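Local coordinates for protein YCGM (Escherichia coli, PDB 1NR9), which is of unknown function but belongs to the fumarylacetoacetate hydrolase (FAH) family and holds a magnesium ion in a mainly beta-stranded subunit, at residues A[52-57]-A[126-131]; A[77-82]-A[182-187]; A[147-152]-A[210-215]. All coordinates share one frame; numbering follows the deposited sequence.

Interaction 1. Residues A[52-57]-A[126-131]; sequences ALCDLR and FDNSCP
L53 and C54 run parallel to C130 and P131, with CA atoms 4.9 Å apart for L53 and C130, and this short parallel pairing adds strand 53-55 to strand 130-137 in the mixed sheet of the FAH-family fold. Two backbone bonds, both weak, tie the strands: C130 N gives to A52 O, and C54 N gives to C130 O, so C130 is engaged, weakly, through both its amide and its carbonyl. P131 has no N-H to offer; instead its CA-H approaches C54 O. The bonding carries on from C54 and L56 to the backbone of L132, the next residue of strand 130-137.

The side chains divide between the two faces of this pairing. On the L53 and C130 face, CD2 of L53 lies 4.2 Å from SG of C130, a loose apolar touch. On the other face, SG of C54 sits between its own backbone N and carbonyl carbon (chi1 66°), a position that sets it against the P131 ring, 3.9 Å from P131 CB. The side-chain amide of N128 lies beside the same cysteine. CD1 of L56 then reaches CB of P131 at 3.5 Å, the two side chains crossing obliquely, so the proline is packed by both C54 and L56.

Ahead of the strand, the turn at 127-129 bends round A52. OG of S129 is hydrogen-bonded to the backbone O of K124, and D127 OD1 accepts from the backbone N of T183 of the second subunit, placing this corner at the subunit interface. CB of S129 stands 3.4 Å above the plane of the F126 ring, over its centre.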
loop_
_atom_site.group_PDB
_atom_site.type_symbol
_atom_site.label_atom_id
_atom_site.label_comp_id
_atom_site.label_asym_id
_atom_site.label_seq_id
_atom_site.Cartn_x
_atom_site.Cartn_y
_atom_site.Cartn_z
ATOM N N ALA A 52 -8.615 2.410 0.125
ATOM C CA ALA A 52 -9.407 1.474 -0.671
ATOM C C ALA A 52 -10.491 0.698 0.088
ATOM O O ALA A 52 -11.299 -0.011 -0.511
ATOM C CB ALA A 52 -8.482 0.509 -1.390
ATOM N N LEU A 53 -10.504 0.840 1.403
ATOM C CA LEU A 53 -11.475 0.161 2.250
ATOM C C LEU A 53 -12.817 0.881 2.240
ATOM O O LEU A 53 -12.856 2.115 2.232
ATOM C CB LEU A 53 -10.951 0.121 3.688
ATOM C CG LEU A 53 -9.883 -0.918 4.036
ATOM C CD1 LEU A 53 -9.273 -0.650 5.407
ATOM C CD2 LEU A 53 -10.540 -2.286 3.988
ATOM N N CYS A 54 -13.916 0.124 2.242
ATOM C CA CYS A 54 -15.243 0.732 2.282
ATOM C C CYS A 54 -16.340 -0.248 2.657
ATOM O O CYS A 54 -16.201 -1.455 2.486
ATOM C CB CYS A 54 -15.583 1.404 0.954
ATOM S SG CYS A 54 -15.753 0.281 -0.406
ATOM N N ASP A 55 -17.433 0.289 3.186
ATOM C CA ASP A 55 -18.573 -0.513 3.604
ATOM C C ASP A 55 -19.228 -1.267 2.430
ATOM O O ASP A 55 -19.724 -0.650 1.480
ATOM C CB ASP A 55 -19.603 0.392 4.263
ATOM C CG ASP A 55 -20.511 -0.359 5.192
ATOM O OD1 ASP A 55 -20.782 -1.550 4.918
ATOM O OD2 ASP A 55 -20.963 0.241 6.195
ATOM N N LEU A 56 -19.239 -2.600 2.502
ATOM C CA LEU A 56 -19.829 -3.422 1.443
ATOM C C LEU A 56 -21.350 -3.346 1.419
ATOM O O LEU A 56 -21.983 -3.737 0.436
ATOM C CB LEU A 56 -19.408 -4.888 1.612
ATOM C CG LEU A 56 -19.901 -5.898 0.563
ATOM C CD1 LEU A 56 -19.533 -5.437 -0.844
ATOM C CD2 LEU A 56 -19.282 -7.264 0.845
ATOM N N ARG A 57 -21.930 -2.831 2.501
ATOM C CA ARG A 57 -23.376 -2.732 2.616
ATOM C C ARG A 57 -23.962 -1.526 1.905
ATOM O O ARG A 57 -25.156 -1.498 1.615
ATOM C CB ARG A 57 -23.786 -2.708 4.090
ATOM C CG ARG A 57 -23.538 -4.012 4.837
ATOM C CD ARG A 57 -22.861 -3.722 6.160
ATOM N NE ARG A 57 -23.665 -2.818 6.972
ATOM C CZ ARG A 57 -23.177 -1.943 7.845
ATOM N NH1 ARG A 57 -21.869 -1.828 8.040
ATOM N NH2 ARG A 57 -24.006 -1.171 8.528
ATOM N N PHE A 126 -6.796 1.456 -6.165
ATOM C CA PHE A 126 -7.580 2.689 -6.323
ATOM C C PHE A 126 -8.593 2.858 -5.188
ATOM O O PHE A 126 -8.809 1.935 -4.400
ATOM C CB PHE A 126 -8.294 2.720 -7.691
ATOM C CG PHE A 126 -9.187 1.540 -7.944
ATOM C CD1 PHE A 126 -8.685 0.384 -8.535
ATOM C CD2 PHE A 126 -10.526 1.575 -7.563
ATOM C CE1 PHE A 126 -9.510 -0.733 -8.742
ATOM C CE2 PHE A 126 -11.352 0.473 -7.763
ATOM C CZ PHE A 126 -10.844 -0.687 -8.354
ATOM N N ASP A 127 -9.201 4.035 -5.099
ATOM C CA ASP A 127 -10.159 4.314 -4.031
ATOM C C ASP A 127 -11.298 3.318 -3.973
ATOM O O ASP A 127 -11.869 2.947 -4.997
ATOM C CB ASP A 127 -10.751 5.721 -4.176
ATOM C CG ASP A 127 -9.715 6.816 -4.026
ATOM O OD1 ASP A 127 -8.660 6.561 -3.411
ATOM O OD2 ASP A 127 -9.968 7.942 -4.513
ATOM N N ASN A 128 -11.640 2.896 -2.764
ATOM C CA ASN A 128 -12.732 1.952 -2.575
ATOM C C ASN A 128 -12.599 0.770 -3.508
ATOM O O ASN A 128 -13.532 0.439 -4.235
ATOM C CB ASN A 128 -14.072 2.640 -2.826
ATOM C CG ASN A 128 -14.184 3.946 -2.098
ATOM O OD1 ASN A 128 -13.679 4.961 -2.564
ATOM N ND2 ASN A 128 -14.826 3.929 -0.935
ATOM N N SER A 129 -11.434 0.137 -3.489
ATOM C CA SER A 129 -11.185 -1.022 -4.339
ATOM C C SER A 129 -11.267 -2.255 -3.461
ATOM O O SER A 129 -10.811 -3.335 -3.850
ATOM C CB SER A 129 -9.795 -0.944 -4.951
ATOM O OG SER A 129 -8.816 -1.051 -3.932
ATOM N N CYS A 130 -11.839 -2.073 -2.270
ATOM C CA CYS A 130 -11.976 -3.153 -1.306
ATOM C C CYS A 130 -13.224 -3.032 -0.428
ATOM O O CYS A 130 -13.131 -2.733 0.764
ATOM C CB CYS A 130 -10.734 -3.210 -0.420
ATOM S SG CYS A 130 -10.594 -4.715 0.558
ATOM N N PRO A 131 -14.415 -3.233 -1.015
ATOM C CA PRO A 131 -15.632 -3.139 -0.205
ATOM C C PRO A 131 -15.457 -4.278 0.774
ATOM O O PRO A 131 -14.876 -5.301 0.426
ATOM C CB PRO A 131 -16.744 -3.421 -1.208
ATOM C CG PRO A 131 -16.141 -3.020 -2.524
ATOM C CD PRO A 131 -14.734 -3.525 -2.420
#

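Interaction 2. Residues A[77-82]-A[182-187]; sequences VLIGAT and FTLKAG
I79 turns CG1 away from its carbonyl carbon (chi1 -77°) and L184 does the same with CG (chi1 -42°), which lets I79 CG1 and L184 CD1 meet at 4.1 Å with the side chains crossing at about a right angle. The other branch of I79, CG2, lies 3.6 Å from K185 O, so the isoleucine rests on backbone as well as on leucine. Beside it, CD1 of L78 approaches the carbonyl of G187.

One short, nearly straight backbone bond between the segments fixes the end of strand 69-79 to the loop that leads into strand 189-191: G187 N gives to I79 O at 2.8 Å and 168°, with I79 also bonded to the backbone of D188. Farther along, T82 CA makes a CA-H...O contact with L184 O. The apolar patch is extended by I175 of helix 171-178 and V22 of strand 21-24, both packed on L184. Between these two segments the chemistry is thus main-chain bonding and apolar packing, while the charged end of K185 has a weak, long ion pair with E50 of the second subunit.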
loop_
_atom_site.group_PDB
_atom_site.type_symbol
_atom_site.label_atom_id
_atom_site.label_comp_id
_atom_site.label_asym_id
_atom_site.label_seq_id
_atom_site.Cartn_x
_atom_site.Cartn_y
_atom_site.Cartn_z
ATOM N N VAL A 77 -9.695 -11.984 6.553
ATOM C CA VAL A 77 -9.267 -12.311 7.905
ATOM C C VAL A 77 -8.819 -11.008 8.556
ATOM O O VAL A 77 -8.011 -10.263 7.987
ATOM C CB VAL A 77 -8.086 -13.320 7.887
ATOM C CG1 VAL A 77 -7.739 -13.758 9.307
ATOM C CG2 VAL A 77 -8.440 -14.524 7.030
ATOM N N LEU A 78 -9.371 -10.731 9.736
ATOM C CA LEU A 78 -9.054 -9.522 10.494
ATOM C C LEU A 78 -8.006 -9.814 11.569
ATOM O O LEU A 78 -8.287 -10.552 12.510
ATOM C CB LEU A 78 -10.320 -8.993 11.164
ATOM C CG LEU A 78 -10.081 -7.848 12.158
ATOM C CD1 LEU A 78 -9.568 -6.629 11.391
ATOM C CD2 LEU A 78 -11.367 -7.513 12.907
ATOM N N ILE A 79 -6.809 -9.238 11.439
ATOM C CA ILE A 79 -5.748 -9.467 12.423
ATOM C C ILE A 79 -5.995 -8.724 13.754
ATOM O O ILE A 79 -6.278 -7.525 13.769
ATOM C CB ILE A 79 -4.367 -9.058 11.868
ATOM C CG1 ILE A 79 -3.826 -10.114 10.892
ATOM C CG2 ILE A 79 -3.373 -8.982 13.008
ATOM C CD1 ILE A 79 -4.673 -10.370 9.701
ATOM N N GLY A 80 -5.864 -9.437 14.870
ATOM C CA GLY A 80 -6.110 -8.822 16.162
ATOM C C GLY A 80 -4.889 -8.416 16.966
ATOM O O GLY A 80 -5.004 -7.682 17.955
ATOM N N ALA A 81 -3.721 -8.889 16.552
ATOM C CA ALA A 81 -2.474 -8.571 17.244
ATOM C C ALA A 81 -1.360 -8.538 16.217
ATOM O O ALA A 81 -1.497 -9.093 15.128
ATOM C CB ALA A 81 -2.183 -9.612 18.303
ATOM N N THR A 82 -0.245 -7.912 16.561
ATOM C CA THR A 82 0.841 -7.780 15.609
ATOM C C THR A 82 1.648 -9.049 15.296
ATOM O O THR A 82 2.035 -9.790 16.192
ATOM C CB THR A 82 1.756 -6.621 16.034
ATOM O OG1 THR A 82 3.050 -6.794 15.450
ATOM C CG2 THR A 82 1.846 -6.532 17.542
ATOM N N PHE A 182 5.950 -7.984 5.376
ATOM C CA PHE A 182 5.303 -6.855 6.014
ATOM C C PHE A 182 4.746 -7.258 7.359
ATOM O O PHE A 182 4.058 -8.275 7.471
ATOM C CB PHE A 182 4.157 -6.329 5.154
ATOM C CG PHE A 182 4.265 -6.693 3.701
ATOM C CD1 PHE A 182 3.427 -7.656 3.155
ATOM C CD2 PHE A 182 5.227 -6.094 2.880
ATOM C CE1 PHE A 182 3.549 -8.007 1.827
ATOM C CE2 PHE A 182 5.353 -6.442 1.550
ATOM C CZ PHE A 182 4.521 -7.396 1.021
ATOM N N THR A 183 5.032 -6.462 8.382
ATOM C CA THR A 183 4.518 -6.762 9.703
ATOM C C THR A 183 3.037 -6.405 9.721
ATOM O O THR A 183 2.670 -5.292 9.354
ATOM C CB THR A 183 5.236 -5.946 10.772
ATOM O OG1 THR A 183 4.478 -5.985 11.980
ATOM C CG2 THR A 183 5.374 -4.515 10.330
ATOM N N LEU A 184 2.182 -7.347 10.123
ATOM C CA LEU A 184 0.744 -7.094 10.176
ATOM C C LEU A 184 0.376 -6.622 11.573
ATOM O O LEU A 184 0.553 -7.352 12.553
ATOM C CB LEU A 184 -0.041 -8.368 9.879
ATOM C CG LEU A 184 0.459 -9.265 8.749
ATOM C CD1 LEU A 184 -0.421 -10.500 8.680
ATOM C CD2 LEU A 184 0.449 -8.520 7.413
ATOM N N LYS A 185 -0.128 -5.403 11.682
ATOM C CA LYS A 185 -0.511 -4.898 12.990
ATOM C C LYS A 185 -1.974 -5.227 13.186
ATOM O O LYS A 185 -2.666 -5.579 12.225
ATOM C CB LYS A 185 -0.302 -3.386 13.069
ATOM C CG LYS A 185 1.153 -2.942 13.121
ATOM C CD LYS A 185 1.219 -1.422 13.115
ATOM C CE LYS A 185 2.633 -0.872 13.243
ATOM N NZ LYS A 185 2.650 0.595 12.947
ATOM N N ALA A 186 -2.448 -5.131 14.425
ATOM C CA ALA A 186 -3.852 -5.405 14.703
ATOM C C ALA A 186 -4.669 -4.346 13.968
ATOM O O ALA A 186 -4.263 -3.188 13.880
ATOM C CB ALA A 186 -4.117 -5.337 16.197
ATOM N N GLY A 187 -5.816 -4.746 13.435
ATOM C CA GLY A 187 -6.643 -3.807 12.709
ATOM C C GLY A 187 -6.484 -4.019 11.216
ATOM O O GLY A 187 -7.348 -3.619 10.445
#

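Interaction 3. Residues A[147-152]-A[210-215]; sequences NTTLSL and TFDGHS
The hydroxyl of T148 and the backbone N of T149 both meet the carboxylate of D212. OG1 of T148 lies 2.6 Å from D212 OD1, and the backbone N of T149 gives to D212 OD2 at 2.7 Å in an almost straight bond (176°). Both partners stand well above the carboxylate plane, not within it, and each oxygen has its own. The aspartate is poorly ordered, so its fine geometry is less certain than the pairing itself. With OG1 beside the backbone N and anti to the carbonyl carbon (chi1 -79°), T148 turns its CG2 methyl to the edge of the F211 ring, near its plane and 4.2 Å from F211 CD1.

Beyond the D212 carboxylate the two chains pair as antiparallel strands. S151 and T210 form a hydrogen-bonded pair, with S151 N giving to T210 O and T210 N giving back to S151 O; their side chains lie side by side on the same face. L150 and F211 are the adjoining non-hydrogen-bonded pair, and CD2 of L150 packs on CB of F211 at 3.5 Å.

What presents D212 is a tight type I' turn from F211 to H214, which joins strands 206-211 and 214-219 in a beta hairpin. F211 and H214 bond to each other through both amides, and G213 takes a left-handed backbone conformation within the turn. OG1 of T148 is within bonding range of the backbone O of D144 as well as of D212 OD1, so its one proton is probably shared or alternates between them.

These strands belong to a four-stranded antiparallel sheet in which strand 149-154 lies between 157-163 and 206-211. L150 and F211 both press on V100 of strand 95-102, and F211 also touches I136 of strand 130-137, packing this sheet against the mixed one.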
loop_
_atom_site.group_PDB
_atom_site.type_symbol
_atom_site.label_atom_id
_atom_site.label_comp_id
_atom_site.label_asym_id
_atom_site.label_seq_id
_atom_site.Cartn_x
_atom_site.Cartn_y
_atom_site.Cartn_z
ATOM N N ASN A 147 -12.696 -24.324 5.409
ATOM C CA ASN A 147 -13.671 -25.060 4.611
ATOM C C ASN A 147 -15.008 -24.327 4.633
ATOM O O ASN A 147 -16.045 -24.875 5.021
ATOM C CB ASN A 147 -13.823 -26.483 5.138
ATOM C CG ASN A 147 -14.658 -27.353 4.222
ATOM O OD1 ASN A 147 -14.519 -27.308 2.993
ATOM N ND2 ASN A 147 -15.526 -28.164 4.816
ATOM N N THR A 148 -14.946 -23.071 4.197
ATOM C CA THR A 148 -16.092 -22.179 4.140
ATOM C C THR A 148 -16.508 -21.882 2.697
ATOM O O THR A 148 -15.675 -21.834 1.787
ATOM C CB THR A 148 -15.773 -20.856 4.886
ATOM O OG1 THR A 148 -15.895 -21.070 6.296
ATOM C CG2 THR A 148 -16.704 -19.737 4.456
ATOM N N THR A 149 -17.813 -21.691 2.518
ATOM C CA THR A 149 -18.421 -21.406 1.223
ATOM C C THR A 149 -18.356 -19.932 0.828
ATOM O O THR A 149 -18.706 -19.060 1.618
ATOM C CB THR A 149 -19.894 -21.870 1.236
ATOM O OG1 THR A 149 -19.959 -23.215 0.752
ATOM C CG2 THR A 149 -20.783 -20.958 0.387
ATOM N N LEU A 150 -17.909 -19.666 -0.398
ATOM C CA LEU A 150 -17.812 -18.299 -0.922
ATOM C C LEU A 150 -18.578 -18.185 -2.238
ATOM O O LEU A 150 -18.354 -18.968 -3.163
ATOM C CB LEU A 150 -16.353 -17.912 -1.174
ATOM C CG LEU A 150 -15.416 -17.745 0.020
ATOM C CD1 LEU A 150 -14.019 -17.406 -0.485
ATOM C CD2 LEU A 150 -15.943 -16.639 0.948
ATOM N N SER A 151 -19.477 -17.213 -2.333
ATOM C CA SER A 151 -20.250 -17.042 -3.560
ATOM C C SER A 151 -20.591 -15.594 -3.853
ATOM O O SER A 151 -20.740 -14.778 -2.936
ATOM C CB SER A 151 -21.544 -17.851 -3.488
ATOM O OG SER A 151 -22.325 -17.441 -2.382
ATOM N N LEU A 152 -20.708 -15.287 -5.144
ATOM C CA LEU A 152 -21.059 -13.949 -5.596
ATOM C C LEU A 152 -22.015 -14.024 -6.775
ATOM O O LEU A 152 -21.731 -14.669 -7.796
ATOM C CB LEU A 152 -19.816 -13.168 -6.022
ATOM C CG LEU A 152 -20.043 -11.768 -6.613
ATOM C CD1 LEU A 152 -18.728 -11.029 -6.667
ATOM C CD2 LEU A 152 -20.615 -11.856 -8.010
ATOM N N THR A 210 -21.667 -13.882 -0.524
ATOM C CA THR A 210 -22.016 -14.845 0.515
ATOM C C THR A 210 -20.885 -15.715 1.001
ATOM O O THR A 210 -20.099 -16.222 0.204
ATOM C CB THR A 210 -23.113 -15.790 0.024
ATOM O OG1 THR A 210 -24.356 -15.092 -0.009
ATOM C CG2 THR A 210 -23.230 -16.997 0.931
ATOM N N PHE A 211 -20.810 -15.899 2.315
ATOM C CA PHE A 211 -19.794 -16.769 2.879
ATOM C C PHE A 211 -20.384 -17.471 4.093
ATOM O O PHE A 211 -20.932 -16.828 4.995
ATOM C CB PHE A 211 -18.504 -15.988 3.203
ATOM C CG PHE A 211 -18.488 -15.317 4.553
ATOM C CD1 PHE A 211 -17.802 -15.893 5.620
ATOM C CD2 PHE A 211 -19.141 -14.107 4.757
ATOM C CE1 PHE A 211 -17.769 -15.269 6.877
ATOM C CE2 PHE A 211 -19.112 -13.477 6.008
ATOM C CZ PHE A 211 -18.422 -14.063 7.069
ATOM N N ASP A 212 -20.315 -18.803 4.060
ATOM C CA ASP A 212 -20.827 -19.685 5.109
ATOM C C ASP A 212 -22.042 -19.218 5.898
ATOM O O ASP A 212 -21.936 -18.835 7.066
ATOM C CB ASP A 212 -19.715 -20.052 6.092
ATOM C CG ASP A 212 -19.081 -21.396 5.777
ATOM O OD1 ASP A 212 -18.302 -21.899 6.618
ATOM O OD2 ASP A 212 -19.362 -21.946 4.687
ATOM N N GLY A 213 -23.200 -19.256 5.259
ATOM C CA GLY A 213 -24.417 -18.873 5.951
ATOM C C GLY A 213 -24.698 -17.390 6.101
ATOM O O GLY A 213 -25.710 -17.010 6.700
ATOM N N HIS A 214 -23.825 -16.546 5.559
ATOM C CA HIS A 214 -24.020 -15.106 5.656
ATOM C C HIS A 214 -24.065 -14.421 4.295
ATOM O O HIS A 214 -23.233 -14.694 3.413
ATOM C CB HIS A 214 -22.916 -14.505 6.513
ATOM C CG HIS A 214 -22.990 -14.920 7.946
ATOM N ND1 HIS A 214 -23.940 -14.425 8.813
ATOM C CD2 HIS A 214 -22.256 -15.807 8.658
ATOM C CE1 HIS A 214 -23.789 -14.987 9.999
ATOM N NE2 HIS A 214 -22.774 -15.830 9.932
ATOM N N SER A 215 -25.043 -13.532 4.126
ATOM C CA SER A 215 -25.197 -12.813 2.872
ATOM C C SER A 215 -25.498 -11.341 3.044
ATOM O O SER A 215 -26.087 -10.912 4.038
ATOM C CB SER A 215 -26.306 -13.433 2.030
ATOM O OG SER A 215 -26.034 -14.789 1.753
#

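How the interactions relate
From the N terminus, the chain enters interaction 1 at strand 53-55, forms strand 69-79 and starts interaction 2 at its end, then returns at 126-131 to close interaction 1. Interaction 3 opens at 147-152; segment 182-187 closes interaction 2 before 210-215 closes interaction 3. Interaction 2 thus crosses both others, while 1 and 3 stand in series. Interactions 1 and 2 reach the same mixed sheet with centres 19 Å apart, and both touch the second subunit. Interaction 3 joins strands of the four-stranded sheet, away from that subunit. None of the three touches another.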